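Local atomic coordinates of NADH:ubiquinone oxidoreductase, Na translocating, C subunit (Parabacteroides distasonis, PDB entry 3LWX), a protein that is probably the C subunit of a sodium-translocating membrane complex and carries a domain of the FMN-binding family, built around an antiparallel sheet flanked by helices. Residues E12-R17 with V28-A33; G56-T61 with P73-N78; G96-Y101 with D181-N186. One frame throughout, in Å; residues are numbered along the deposited sequence.

In the fold
The three contacts follow one another along the chain, each closing before the next opens. Contact 1 joins the two N-terminal helices, 4-23 and 30-40. Contact 2, its centre about 15 Å from that of contact 1, sets the loop after strand 53-54 against strand 71-79; the two meet where Lys16 reaches the carbonyl O of Phe59. Contact 3 packs helix 174-196 on strand 97-104, in the FMN-binding domain. Contacts 2 and 3 reach the same six-stranded antiparallel sheet on opposite sides of the chain's centre, their centres about 18 Å apart. Lys16 also packs against Tyr101. Helix 4-23, the loop and helix 174-196 thus pack on one sheet, with helix 30-40 against helix 4-23.

Contact 1 of 3, residues E12-R17 with V28-A33; sequences EDNDKR and VSSSEA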
ATOM      1  N   GLU A  12      -6.617  -7.265 -15.234  1.00  8.43           N
ATOM      2  CA  GLU A  12      -6.710  -7.000 -13.801  1.00  8.98           C
ATOM      3  C   GLU A  12      -5.353  -7.168 -13.115  1.00  8.20           C
ATOM      4  O   GLU A  12      -4.965  -6.356 -12.277  1.00  8.79           O
ATOM      5  CB  GLU A  12      -7.735  -7.929 -13.154  1.00 10.26           C
ATOM      6  CG  GLU A  12      -9.158  -7.654 -13.589  1.00 12.77           C
ATOM      7  CD  GLU A  12     -10.155  -8.709 -13.149  1.00 17.35           C
ATOM      8  OE1 GLU A  12      -9.762  -9.734 -12.547  1.00 22.41           O
ATOM      9  OE2 GLU A  12     -11.352  -8.514 -13.438  1.00 21.57           O
ATOM     10  N   ASP A  13      -4.626  -8.216 -13.492  1.00  8.65           N
ATOM     11  CA  ASP A  13      -3.316  -8.479 -12.906  1.00  8.55           C
ATOM     12  C   ASP A  13      -2.329  -7.377 -13.277  1.00  8.13           C
ATOM     13  O   ASP A  13      -1.552  -6.936 -12.441  1.00  8.38           O
ATOM     14  CB  ASP A  13      -2.769  -9.826 -13.359  1.00  9.33           C
ATOM     15  CG  ASP A  13      -3.478 -11.018 -12.734  1.00 10.67           C
ATOM     16  OD1 ASP A  13      -4.289 -10.849 -11.795  1.00 13.05           O
ATOM     17  OD2 ASP A  13      -3.183 -12.135 -13.216  1.00 14.08           O
ATOM     18  N   ASN A  14      -2.364  -6.912 -14.516  1.00  8.24           N
ATOM     19  CA  ASN A  14      -1.471  -5.824 -14.901  1.00  8.29           C
ATOM     20  C   ASN A  14      -1.798  -4.520 -14.166  1.00  7.86           C
ATOM     21  O   ASN A  14      -0.891  -3.789 -13.805  1.00  8.38           O
ATOM     22  CB  ASN A  14      -1.424  -5.673 -16.426  1.00  9.96           C
ATOM     23  CG  ASN A  14      -0.532  -6.733 -17.059  1.00 10.46           C
ATOM     24  OD1 ASN A  14       0.527  -7.067 -16.503  1.00 12.88           O
ATOM     25  ND2 ASN A  14      -0.913  -7.218 -18.243  1.00 12.84           N
ATOM     26  N   ASP A  15      -3.081  -4.259 -13.921  1.00  8.24           N
ATOM     27  CA  ASP A  15      -3.496  -3.110 -13.130  1.00  8.39           C
ATOM     28  C   ASP A  15      -2.915  -3.231 -11.714  1.00  7.70           C
ATOM     29  O   ASP A  15      -2.332  -2.277 -11.198  1.00  7.98           O
ATOM     30  CB  ASP A  15      -5.023  -3.021 -13.157  1.00  9.35           C
ATOM     31  CG  ASP A  15      -5.601  -1.811 -12.443  1.00 12.45           C
ATOM     32  OD1 ASP A  15      -4.880  -0.931 -11.966  1.00 13.72           O
ATOM     33  OD2 ASP A  15      -6.855  -1.723 -12.405  1.00 19.06           O
ATOM     34  N   LYS A  16      -3.042  -4.404 -11.091  1.00  7.56           N
ATOM     35  CA  LYS A  16      -2.467  -4.611  -9.766  1.00  7.71           C
ATOM     36  C   LYS A  16      -0.944  -4.429  -9.793  1.00  7.23           C
ATOM     37  O   LYS A  16      -0.377  -3.816  -8.879  1.00  7.31           O
ATOM     38  CB  LYS A  16      -2.886  -5.976  -9.217  1.00  8.50           C
ATOM     39  CG  LYS A  16      -2.300  -6.295  -7.862  1.00  8.44           C
ATOM     40  CD  LYS A  16      -2.950  -7.502  -7.219  1.00 11.50           C
ATOM     41  CE  LYS A  16      -2.366  -7.847  -5.861  1.00 11.87           C
ATOM     42  NZ  LYS A  16      -3.226  -8.839  -5.128  1.00 14.30           N
ATOM     43  N   ARG A  17      -0.275  -4.996 -10.806  1.00  7.34           N
ATOM     44  CA  ARG A  17       1.169  -4.803 -10.948  0.67  6.93           C
ATOM     45  C   ARG A  17       1.519  -3.329 -11.034  1.00  7.07           C
ATOM     46  O   ARG A  17       2.472  -2.880 -10.398  1.00  7.26           O
ATOM     47  CB  ARG A  17       1.715  -5.501 -12.193  0.67  7.27           C
ATOM     48  CG  ARG A  17       1.662  -7.013 -12.154  0.67  8.04           C
ATOM     49  CD  ARG A  17       2.359  -7.619 -13.363  0.67  8.95           C
ATOM     50  NE  ARG A  17       2.277  -9.086 -13.342  0.67 11.42           N
ATOM     51  CZ  ARG A  17       1.408  -9.829 -14.037  0.67 11.20           C
ATOM     52  NH1 ARG A  17       0.544  -9.286 -14.887  0.67 13.23           N
ATOM     53  NH2 ARG A  17       1.418 -11.148 -13.900  0.67 15.72           N
ATOM     54  N   VAL A  28       4.536   2.729 -15.215  1.00 10.56           N
ATOM     55  CA  VAL A  28       4.551   2.142 -16.549  1.00 10.63           C
ATOM     56  C   VAL A  28       3.139   1.793 -16.986  1.00 10.21           C
ATOM     57  O   VAL A  28       2.210   1.743 -16.180  1.00 11.11           O
ATOM     58  CB  VAL A  28       5.468   0.899 -16.613  1.00 12.15           C
ATOM     59  CG1 VAL A  28       6.901   1.284 -16.261  1.00 13.58           C
ATOM     60  CG2 VAL A  28       4.952  -0.229 -15.721  1.00 13.01           C
ATOM     61  N   SER A  29       2.983   1.547 -18.282  1.00 11.31           N
ATOM     62  CA  SER A  29       1.689   1.198 -18.842  1.00 11.63           C
ATOM     63  C   SER A  29       1.369  -0.262 -18.566  1.00 10.83           C
ATOM     64  O   SER A  29       2.231  -1.045 -18.168  1.00 10.81           O
ATOM     65  CB  SER A  29       1.659   1.439 -20.341  1.00 12.97           C
ATOM     66  OG  SER A  29       2.488   0.516 -21.009  1.00 15.21           O
ATOM     67  N   SER A  30       0.124  -0.630 -18.814  1.00 11.31           N
ATOM     68  CA  SER A  30      -0.345  -1.985 -18.580  0.50 10.65           C
ATOM     69  C   SER A  30       0.491  -3.022 -19.322  1.00 10.60           C
ATOM     70  O   SER A  30       0.830  -4.059 -18.771  1.00 10.94           O
ATOM     71  CB  SER A  30      -1.808  -2.111 -19.005  0.50 11.83           C
ATOM     72  OG  SER A  30      -2.288  -3.434 -18.816  0.50 10.12           O
ATOM     73  N   SER A  31       0.828  -2.726 -20.585  1.00 10.54           N
ATOM     74  CA  SER A  31       1.582  -3.679 -21.406  1.00 11.55           C
ATOM     75  C   SER A  31       3.035  -3.838 -20.989  1.00 11.26           C
ATOM     76  O   SER A  31       3.672  -4.801 -21.375  1.00 12.17           O
ATOM     77  CB  SER A  31       1.517  -3.291 -22.885  1.00 12.73           C
ATOM     78  OG  SER A  31       2.306  -2.146 -23.144  1.00 15.61           O
ATOM     79  N   GLU A  32       3.533  -2.916 -20.166  1.00 10.99           N
ATOM     80  CA  GLU A  32       4.893  -2.963 -19.644  1.00 10.84           C
ATOM     81  C   GLU A  32       4.986  -3.531 -18.228  1.00  9.46           C
ATOM     82  O   GLU A  32       6.069  -3.819 -17.735  1.00  9.82           O
ATOM     83  CB  GLU A  32       5.458  -1.545 -19.586  1.00 11.62           C
ATOM     84  CG  GLU A  32       5.592  -0.838 -20.909  1.00 14.36           C
ATOM     85  CD  GLU A  32       5.914   0.622 -20.706  1.00 18.21           C
ATOM     86  OE1 GLU A  32       4.982   1.405 -20.439  1.00 19.99           O
ATOM     87  OE2 GLU A  32       7.101   0.972 -20.792  1.00 22.37           O
ATOM     88  N   ALA A  33       3.839  -3.661 -17.573  1.00  9.47           N
ATOM     89  CA  ALA A  33       3.833  -3.948 -16.145  1.00  9.25           C
ATOM     90  C   ALA A  33       4.395  -5.305 -15.755  1.00  8.73           C
ATOM     91  O   ALA A  33       5.091  -5.395 -14.740  1.00  9.35           O
ATOM     92  CB  ALA A  33       2.429  -3.807 -15.602  1.00  9.74           C
TER
HETATM   93  O   HOH W   1       2.411  -6.330 -18.894  1.00 11.21           O
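Asn14 and Ser30 meet where two consecutive helices joined by a short loop pack together: Asn14 CG lies 3.5 Å from Ser30 O, and in the modelled conformer of Ser30 its OG is 3.4 Å from Asn14 CB. Ala33 is the other residue from the second helix, 30-40, and its small methyl suits a tight approach of two backbones. Its CB sits 3.8 Å from the carbonyl O of Asn14 and 3.9 Å from CB of Arg17, while the aliphatic CD of Arg17 passes by the carbonyl O of Ala33. No direct hydrogen bond spans the segments. A water does the joining instead, giving one proton to Ser30 O (2.8 Å) and one to Asn14 OD1 (3.1 Å). A buried asparagine fits here because its amide oxygen can accept from the bridging water and from Arg17 of its own helix at once.

Asn14 CG stands beside the backbone N (chi1 -78°), and Arg17, one turn on, has a chain extended from CG to NE. Farther out, Glu32 folds back on the start of its own segment, its OE1 accepting from both the backbone N and OG of Ser29. In the modelled conformer of Arg17, NH1 gives Asn14 OD1 its second partner over 2.7 Å, arriving from well above the carbonyl plane and bent to 137° at the hydrogen.

Contact 2 of 3, residues G56-T61 with P73-N78; sequences GDAFAT and PVFVAN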
ATOM      1  N   GLY A  56       0.907 -19.665   0.355  1.00 10.64           N
ATOM      2  CA  GLY A  56      -0.080 -19.007  -0.485  1.00 11.21           C
ATOM      3  C   GLY A  56       0.581 -18.075  -1.487  1.00 11.04           C
ATOM      4  O   GLY A  56       1.644 -17.527  -1.250  1.00 12.78           O
ATOM      5  N   ASP A  57      -0.062 -17.919  -2.631  1.00 11.72           N
ATOM      6  CA  ASP A  57       0.467 -17.043  -3.679  0.50 12.22           C
ATOM      7  C   ASP A  57       0.078 -15.617  -3.299  1.00 11.54           C
ATOM      8  O   ASP A  57      -1.084 -15.218  -3.334  1.00 12.34           O
ATOM      9  CB  ASP A  57      -0.035 -17.439  -5.063  0.50 12.59           C
ATOM     10  CG  ASP A  57       0.629 -16.644  -6.185  0.50 14.41           C
ATOM     11  OD1 ASP A  57       0.915 -15.441  -6.016  0.50 14.17           O
ATOM     12  OD2 ASP A  57       0.839 -17.234  -7.265  0.50 18.70           O
ATOM     13  N   ALA A  58       1.085 -14.850  -2.894  1.00 11.03           N
ATOM     14  CA  ALA A  58       0.849 -13.501  -2.389  1.00 10.26           C
ATOM     15  C   ALA A  58       0.186 -12.587  -3.407  1.00 10.07           C
ATOM     16  O   ALA A  58      -0.733 -11.853  -3.064  1.00 11.68           O
ATOM     17  CB  ALA A  58       2.147 -12.901  -1.863  1.00 11.18           C
ATOM     18  N   PHE A  59       0.642 -12.624  -4.648  1.00  9.86           N
ATOM     19  CA  PHE A  59       0.073 -11.771  -5.671  1.00 10.09           C
ATOM     20  C   PHE A  59      -1.374 -12.153  -5.993  1.00  9.96           C
ATOM     21  O   PHE A  59      -2.223 -11.284  -6.179  1.00 10.81           O
ATOM     22  CB  PHE A  59       0.939 -11.805  -6.941  1.00 10.62           C
ATOM     23  CG  PHE A  59       0.431 -10.890  -8.014  1.00 10.57           C
ATOM     24  CD1 PHE A  59       0.833  -9.571  -8.066  1.00  9.89           C
ATOM     25  CD2 PHE A  59      -0.501 -11.327  -8.934  1.00 12.49           C
ATOM     26  CE1 PHE A  59       0.323  -8.713  -9.024  1.00 10.74           C
ATOM     27  CE2 PHE A  59      -1.012 -10.468  -9.911  1.00 12.49           C
ATOM     28  CZ  PHE A  59      -0.595  -9.161  -9.957  1.00 11.36           C
ATOM     29  N   ALA A  60      -1.643 -13.452  -6.077  1.00 10.72           N
ATOM     30  CA  ALA A  60      -2.973 -13.920  -6.457  1.00 12.28           C
ATOM     31  C   ALA A  60      -4.013 -13.765  -5.355  1.00 12.12           C
ATOM     32  O   ALA A  60      -5.206 -13.777  -5.628  1.00 16.02           O
ATOM     33  CB  ALA A  60      -2.903 -15.382  -6.896  1.00 14.54           C
ATOM     34  N   THR A  61      -3.581 -13.638  -4.112  0.50 11.67           N
ATOM     35  CA  THR A  61      -4.539 -13.651  -3.024  0.50 10.87           C
ATOM     36  C   THR A  61      -5.164 -12.277  -2.794  0.50 11.45           C
ATOM     37  O   THR A  61      -4.458 -11.283  -2.664  0.50 12.39           O
ATOM     38  CB  THR A  61      -3.880 -14.186  -1.748  0.50  9.87           C
ATOM     39  OG1 THR A  61      -3.342 -15.497  -1.991  0.50  9.42           O
ATOM     40  CG2 THR A  61      -4.901 -14.260  -0.650  0.50 11.03           C
ATOM     41  N   PRO A  73      -0.008  -9.898   2.543  1.00  7.83           N
ATOM     42  CA  PRO A  73       1.041 -10.102   1.555  1.00  7.79           C
ATOM     43  C   PRO A  73       2.159  -9.064   1.623  1.00  7.61           C
ATOM     44  O   PRO A  73       1.907  -7.868   1.809  1.00  7.64           O
ATOM     45  CB  PRO A  73       0.286  -9.961   0.227  1.00  8.85           C
ATOM     46  CG  PRO A  73      -0.797  -8.990   0.550  1.00  9.66           C
ATOM     47  CD  PRO A  73      -1.241  -9.370   1.934  1.00  8.92           C
ATOM     48  N   VAL A  74       3.385  -9.540   1.471  1.00  7.84           N
ATOM     49  CA  VAL A  74       4.577  -8.720   1.408  1.00  7.87           C
ATOM     50  C   VAL A  74       5.238  -8.954   0.051  1.00  7.73           C
ATOM     51  O   VAL A  74       5.457 -10.103  -0.351  1.00  8.82           O
ATOM     52  CB  VAL A  74       5.594  -9.075   2.523  1.00  8.82           C
ATOM     53  CG1 VAL A  74       6.834  -8.199   2.413  1.00  9.57           C
ATOM     54  CG2 VAL A  74       4.962  -8.914   3.907  1.00  9.92           C
ATOM     55  N   PHE A  75       5.516  -7.878  -0.680  1.00  7.09           N
ATOM     56  CA  PHE A  75       6.252  -7.949  -1.949  1.00  7.06           C
ATOM     57  C   PHE A  75       7.581  -7.263  -1.683  1.00  7.56           C
ATOM     58  O   PHE A  75       7.600  -6.130  -1.193  1.00  8.10           O
ATOM     59  CB  PHE A  75       5.482  -7.258  -3.067  1.00  7.60           C
ATOM     60  CG  PHE A  75       4.066  -7.720  -3.178  1.00  7.75           C
ATOM     61  CD1 PHE A  75       3.725  -8.799  -3.972  1.00  8.84           C
ATOM     62  CD2 PHE A  75       3.065  -7.095  -2.440  1.00  8.79           C
ATOM     63  CE1 PHE A  75       2.411  -9.236  -4.052  1.00 10.20           C
ATOM     64  CE2 PHE A  75       1.759  -7.540  -2.510  1.00 10.21           C
ATOM     65  CZ  PHE A  75       1.439  -8.611  -3.324  1.00  9.66           C
ATOM     66  N   VAL A  76       8.695  -7.935  -1.975  1.00  7.17           N
ATOM     67  CA  VAL A  76      10.006  -7.380  -1.709  1.00  7.36           C
ATOM     68  C   VAL A  76      10.687  -7.052  -3.019  1.00  7.49           C
ATOM     69  O   VAL A  76      10.931  -7.938  -3.846  1.00  8.86           O
ATOM     70  CB  VAL A  76      10.894  -8.330  -0.877  1.00  7.79           C
ATOM     71  CG1 VAL A  76      12.186  -7.642  -0.500  1.00  9.26           C
ATOM     72  CG2 VAL A  76      10.153  -8.814   0.368  1.00  8.70           C
ATOM     73  N   ALA A  77      10.911  -5.758  -3.234  1.00  7.07           N
ATOM     74  CA  ALA A  77      11.617  -5.268  -4.392  1.00  7.66           C
ATOM     75  C   ALA A  77      13.098  -5.186  -4.095  1.00  8.28           C
ATOM     76  O   ALA A  77      13.505  -4.963  -2.952  1.00  8.66           O
ATOM     77  CB  ALA A  77      11.083  -3.896  -4.815  1.00  8.76           C
ATOM     78  N   ASN A  78      13.901  -5.394  -5.139  1.00  9.97           N
ATOM     79  CA  ASN A  78      15.342  -5.277  -5.075  1.00 11.93           C
ATOM     80  C   ASN A  78      15.660  -4.021  -5.878  1.00 12.34           C
ATOM     81  O   ASN A  78      15.616  -4.017  -7.113  1.00 13.13           O
ATOM     82  CB  ASN A  78      16.022  -6.544  -5.616  1.00 12.78           C
ATOM     83  CG  ASN A  78      17.524  -6.461  -5.586  1.00 14.20           C
ATOM     84  OD1 ASN A  78      18.074  -5.400  -5.373  1.00 17.01           O
ATOM     85  ND2 ASN A  78      18.197  -7.587  -5.837  1.00 22.42           N
TER
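Van der Waals packing, with no hydrogen bond across, joins Ala58 and Phe59 to Pro73 and Phe75, where the loop 56-61 lies against the beginning of strand 71-79. The CB atoms of Ala58 and Pro73 are 4.1 Å apart; a methyl is small enough to let the loop backbone come close, and the proline ring offers it a compact apolar surface. The carbonyl O of Ala58 lies 3.9 Å from both Pro73 CB and Phe75 CZ. The aromatic pair does not stack. Phe75 presents the CE1 corner of its ring, 3.8 Å from CA of Phe59, which lies in the Phe75 ring plane; the same CE1 is 4.1 Å from Phe59 CB, at the edge of the Phe59 ring. CG of Phe75 stands beside its backbone N (chi1 -51°), which brings the far end of the ring back to the loop although its CB does not point there.

Polar bonds stay within the loop and shape it. In the modelled conformer of Asp57, OD1 accepts from Ala60 N (3.2 Å, 163° at the hydrogen), an Asx motif; aspartate suits the place because its short side chain can reach forward to the backbone N three residues on. In the modelled conformer of Thr61, OG1 donates to Asp57 O at 2.6 Å.

Around this junction, Phe59 makes a cation-pi contact with Lys16 of helix 4-23. Phe75 packs on Ile20 of the same helix, and strand 71-79 pairs with strands 41-48 and 82-92, while Val74 meets Tyr191 and Phe194 of helix 174-196.

Contact 3 of 3, residues G96-Y101 with D181-N186; sequences GPLWGY and DEMLFN
Trp99 of the strand and Met183 of the helix come nearest in backbone, their CA atoms 7.9 Å apart, a gap bridged by one long side chain. Met183, present as selenomethionine, spans it with CG anti to the backbone N (chi1 168°) and an extended second torsion. Its selenium SE rests against the strand, 3.7 Å from Trp99 CA and 3.8 Å from Leu98 CB. A bend at chi3 (67°) then turns the methyl CE crosswise to the strand, 3.9 Å from Leu98 CB and 4.0 Å from Trp99 O. A flexible, unbranched chain suits this role, since it can reach across and settle against Leu98 CB and the backbone of Trp99.

Both segments are part of the FMN-binding domain, in which helix 174-196 packs across one face of the antiparallel sheet. Met183 also touches Leu89 and Phe116 from the two strands flanking 97-104, so the side chain meets residues of three neighbouring strands. Strand residues alternate: Leu98 directs its CB at the helix, whereas Trp99 and Tyr101 serve the opposite face, where Tyr101 packs on helix 4-23 and Trp99 NE1 makes a weak hydrogen bond to Gln19. Gly100 has no side chain, and a beta carbon there would point toward the helix; glycine suits because at its backbone angles (phi 167°) that carbon would press on the carbonyl O of Trp99.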
ATOM      1  N   GLY A  96     -17.526   3.927  -0.890  1.00  9.55           N
ATOM      2  CA  GLY A  96     -17.170   2.558  -1.175  1.00  9.82           C
ATOM      3  C   GLY A  96     -15.798   2.258  -0.626  1.00  8.99           C
ATOM      4  O   GLY A  96     -15.198   3.076   0.053  1.00  8.70           O
ATOM      5  N   PRO A  97     -15.294   1.056  -0.907  1.00  8.73           N
ATOM      6  CA  PRO A  97     -13.984   0.627  -0.438  0.50  8.42           C
ATOM      7  C   PRO A  97     -12.815   1.450  -0.949  1.00  7.93           C
ATOM      8  O   PRO A  97     -12.903   2.069  -2.019  1.00  8.06           O
ATOM      9  CB  PRO A  97     -13.870  -0.785  -1.030  0.50  8.31           C
ATOM     10  CG  PRO A  97     -15.284  -1.279  -0.990  0.50  6.87           C
ATOM     11  CD  PRO A  97     -16.086  -0.083  -1.411  0.50  9.13           C
ATOM     12  N   LEU A  98     -11.732   1.414  -0.181  1.00  7.08           N
ATOM     13  CA  LEU A  98     -10.440   1.951  -0.527  1.00  7.13           C
ATOM     14  C   LEU A  98      -9.436   0.804  -0.475  1.00  6.36           C
ATOM     15  O   LEU A  98      -9.648  -0.184   0.223  1.00  6.91           O
ATOM     16  CB  LEU A  98      -9.956   3.019   0.453  1.00  7.12           C
ATOM     17  CG  LEU A  98     -10.904   4.163   0.772  1.00  7.57           C
ATOM     18  CD1 LEU A  98     -10.264   5.111   1.803  1.00  8.77           C
ATOM     19  CD2 LEU A  98     -11.353   4.912  -0.497  1.00  8.49           C
ATOM     20  N   TRP A  99      -8.330   0.956  -1.191  1.00  6.69           N
ATOM     21  CA  TRP A  99      -7.221   0.017  -1.068  1.00  6.23           C
ATOM     22  C   TRP A  99      -5.952   0.743  -1.495  1.00  6.28           C
ATOM     23  O   TRP A  99      -5.975   1.925  -1.826  1.00  6.79           O
ATOM     24  CB  TRP A  99      -7.447  -1.271  -1.856  1.00  7.02           C
ATOM     25  CG  TRP A  99      -7.606  -1.148  -3.344  1.00  7.84           C
ATOM     26  CD1 TRP A  99      -6.646  -1.348  -4.283  1.00  8.56           C
ATOM     27  CD2 TRP A  99      -8.808  -0.867  -4.063  1.00  8.28           C
ATOM     28  NE1 TRP A  99      -7.164  -1.197  -5.534  1.00 10.12           N
ATOM     29  CE2 TRP A  99      -8.493  -0.902  -5.431  1.00  9.71           C
ATOM     30  CE3 TRP A  99     -10.131  -0.602  -3.679  1.00  9.09           C
ATOM     31  CZ2 TRP A  99      -9.447  -0.654  -6.426  1.00 11.85           C
ATOM     32  CZ3 TRP A  99     -11.072  -0.351  -4.667  1.00 11.02           C
ATOM     33  CH2 TRP A  99     -10.727  -0.375  -6.018  1.00 12.83           C
ATOM     34  N   GLY A 100      -4.818   0.049  -1.494  1.00  6.55           N
ATOM     35  CA  GLY A 100      -3.584   0.661  -1.897  1.00  6.90           C
ATOM     36  C   GLY A 100      -2.398  -0.189  -1.516  1.00  6.14           C
ATOM     37  O   GLY A 100      -2.551  -1.333  -1.067  1.00  6.03           O
ATOM     38  N   TYR A 101      -1.226   0.382  -1.719  1.00  6.27           N
ATOM     39  CA  TYR A 101       0.042  -0.253  -1.372  1.00  6.52           C
ATOM     40  C   TYR A 101       0.970   0.809  -0.812  1.00  6.01           C
ATOM     41  O   TYR A 101       0.940   1.961  -1.260  1.00  7.07           O
ATOM     42  CB  TYR A 101       0.700  -0.916  -2.603  1.00  6.82           C
ATOM     43  CG  TYR A 101      -0.179  -1.994  -3.159  1.00  7.01           C
ATOM     44  CD1 TYR A 101      -0.129  -3.288  -2.656  1.00  6.92           C
ATOM     45  CD2 TYR A 101      -1.140  -1.699  -4.120  1.00  7.45           C
ATOM     46  CE1 TYR A 101      -1.008  -4.262  -3.111  1.00  7.70           C
ATOM     47  CE2 TYR A 101      -2.012  -2.671  -4.592  1.00  8.19           C
ATOM     48  CZ  TYR A 101      -1.958  -3.950  -4.064  1.00  7.08           C
ATOM     49  OH  TYR A 101      -2.827  -4.926  -4.483  1.00  9.32           O
ATOM     50  N   ASP A 181      -6.390   7.426   6.680  1.00  6.74           N
ATOM     51  CA  ASP A 181      -5.691   7.373   7.964  1.00  6.91           C
ATOM     52  C   ASP A 181      -6.000   6.038   8.675  1.00  6.58           C
ATOM     53  O   ASP A 181      -5.098   5.306   9.141  1.00  6.90           O
ATOM     54  CB  ASP A 181      -6.141   8.582   8.791  1.00  7.70           C
ATOM     55  CG  ASP A 181      -5.343   8.797  10.076  1.00  8.18           C
ATOM     56  OD1 ASP A 181      -4.851   7.839  10.679  1.00 12.55           O
ATOM     57  OD2 ASP A 181      -5.191   9.963  10.459  1.00 10.03           O
ATOM     58  N   GLU A 182      -7.279   5.710   8.762  1.00  6.68           N
ATOM     59  CA  GLU A 182      -7.713   4.483   9.416  1.00  6.76           C
ATOM     60  C   GLU A 182      -7.230   3.248   8.664  1.00  6.79           C
ATOM     61  O   GLU A 182      -6.806   2.273   9.280  1.00  7.23           O
ATOM     62  CB  GLU A 182      -9.225   4.529   9.541  1.00  7.45           C
ATOM     63  CG  GLU A 182      -9.669   5.605  10.528  1.00  9.29           C
ATOM     64  CD  GLU A 182     -11.119   6.009  10.444  1.00 11.87           C
ATOM     65  OE1 GLU A 182     -11.873   5.424   9.652  1.00 12.26           O
ATOM     66  OE2 GLU A 182     -11.492   6.941  11.166  1.00 17.30           O
HETATM   67  N   MSE A 183      -7.302   3.288   7.336  1.00  6.95           N
HETATM   68  CA  MSE A 183      -6.830   2.190   6.498  1.00  6.92           C
HETATM   69  C   MSE A 183      -5.359   1.907   6.748  1.00  6.42           C
HETATM   70  O   MSE A 183      -4.951   0.747   6.861  1.00  6.60           O
HETATM   71  CB  MSE A 183      -7.042   2.516   5.013  1.00  7.00           C
HETATM   72  CG  MSE A 183      -6.326   1.562   4.074  1.00  7.82           C
HETATM   73 SE   MSE A 183      -6.931   1.663   2.261  0.75  9.57          SE
HETATM   74  CE  MSE A 183      -6.319   3.416   1.836  1.00 11.73           C
ATOM     75  N   LEU A 184      -4.547   2.954   6.804  1.00  6.56           N
ATOM     76  CA  LEU A 184      -3.128   2.777   7.058  1.00  6.91           C
ATOM     77  C   LEU A 184      -2.903   2.139   8.426  1.00  6.25           C
ATOM     78  O   LEU A 184      -2.157   1.165   8.552  1.00  7.12           O
ATOM     79  CB  LEU A 184      -2.410   4.131   6.965  1.00  7.38           C
ATOM     80  CG  LEU A 184      -2.188   4.684   5.570  1.00  9.00           C
ATOM     81  CD1 LEU A 184      -1.934   6.182   5.613  1.00 11.21           C
ATOM     82  CD2 LEU A 184      -1.048   3.929   4.894  1.00 10.03           C
ATOM     83  N   PHE A 185      -3.525   2.697   9.449  1.00  6.56           N
ATOM     84  CA  PHE A 185      -3.306   2.156  10.785  1.00  7.36           C
ATOM     85  C   PHE A 185      -3.761   0.710  10.893  1.00  6.98           C
ATOM     86  O   PHE A 185      -3.043  -0.156  11.393  1.00  7.54           O
ATOM     87  CB  PHE A 185      -4.014   3.032  11.829  1.00  8.04           C
ATOM     88  CG  PHE A 185      -3.814   2.559  13.240  1.00  8.53           C
ATOM     89  CD1 PHE A 185      -4.678   1.631  13.801  1.00  9.82           C
ATOM     90  CD2 PHE A 185      -2.757   3.029  14.012  1.00 10.52           C
ATOM     91  CE1 PHE A 185      -4.492   1.182  15.096  1.00 12.17           C
ATOM     92  CE2 PHE A 185      -2.564   2.585  15.303  1.00 12.12           C
ATOM     93  CZ  PHE A 185      -3.430   1.666  15.849  1.00 11.89           C
ATOM     94  N   ASN A 186      -4.989   0.449  10.443  1.00  6.67           N
ATOM     95  CA  ASN A 186      -5.564  -0.891  10.588  1.00  7.00           C
ATOM     96  C   ASN A 186      -4.851  -1.917   9.715  1.00  6.98           C
ATOM     97  O   ASN A 186      -4.612  -3.041  10.140  1.00  8.57           O
ATOM     98  CB  ASN A 186      -7.052  -0.863  10.255  1.00  7.21           C
ATOM     99  CG  ASN A 186      -7.875  -0.122  11.282  1.00  7.48           C
ATOM    100  OD1 ASN A 186      -7.546  -0.109  12.470  1.00  8.47           O
ATOM    101  ND2 ASN A 186      -8.984   0.470  10.831  1.00  8.32           N
TER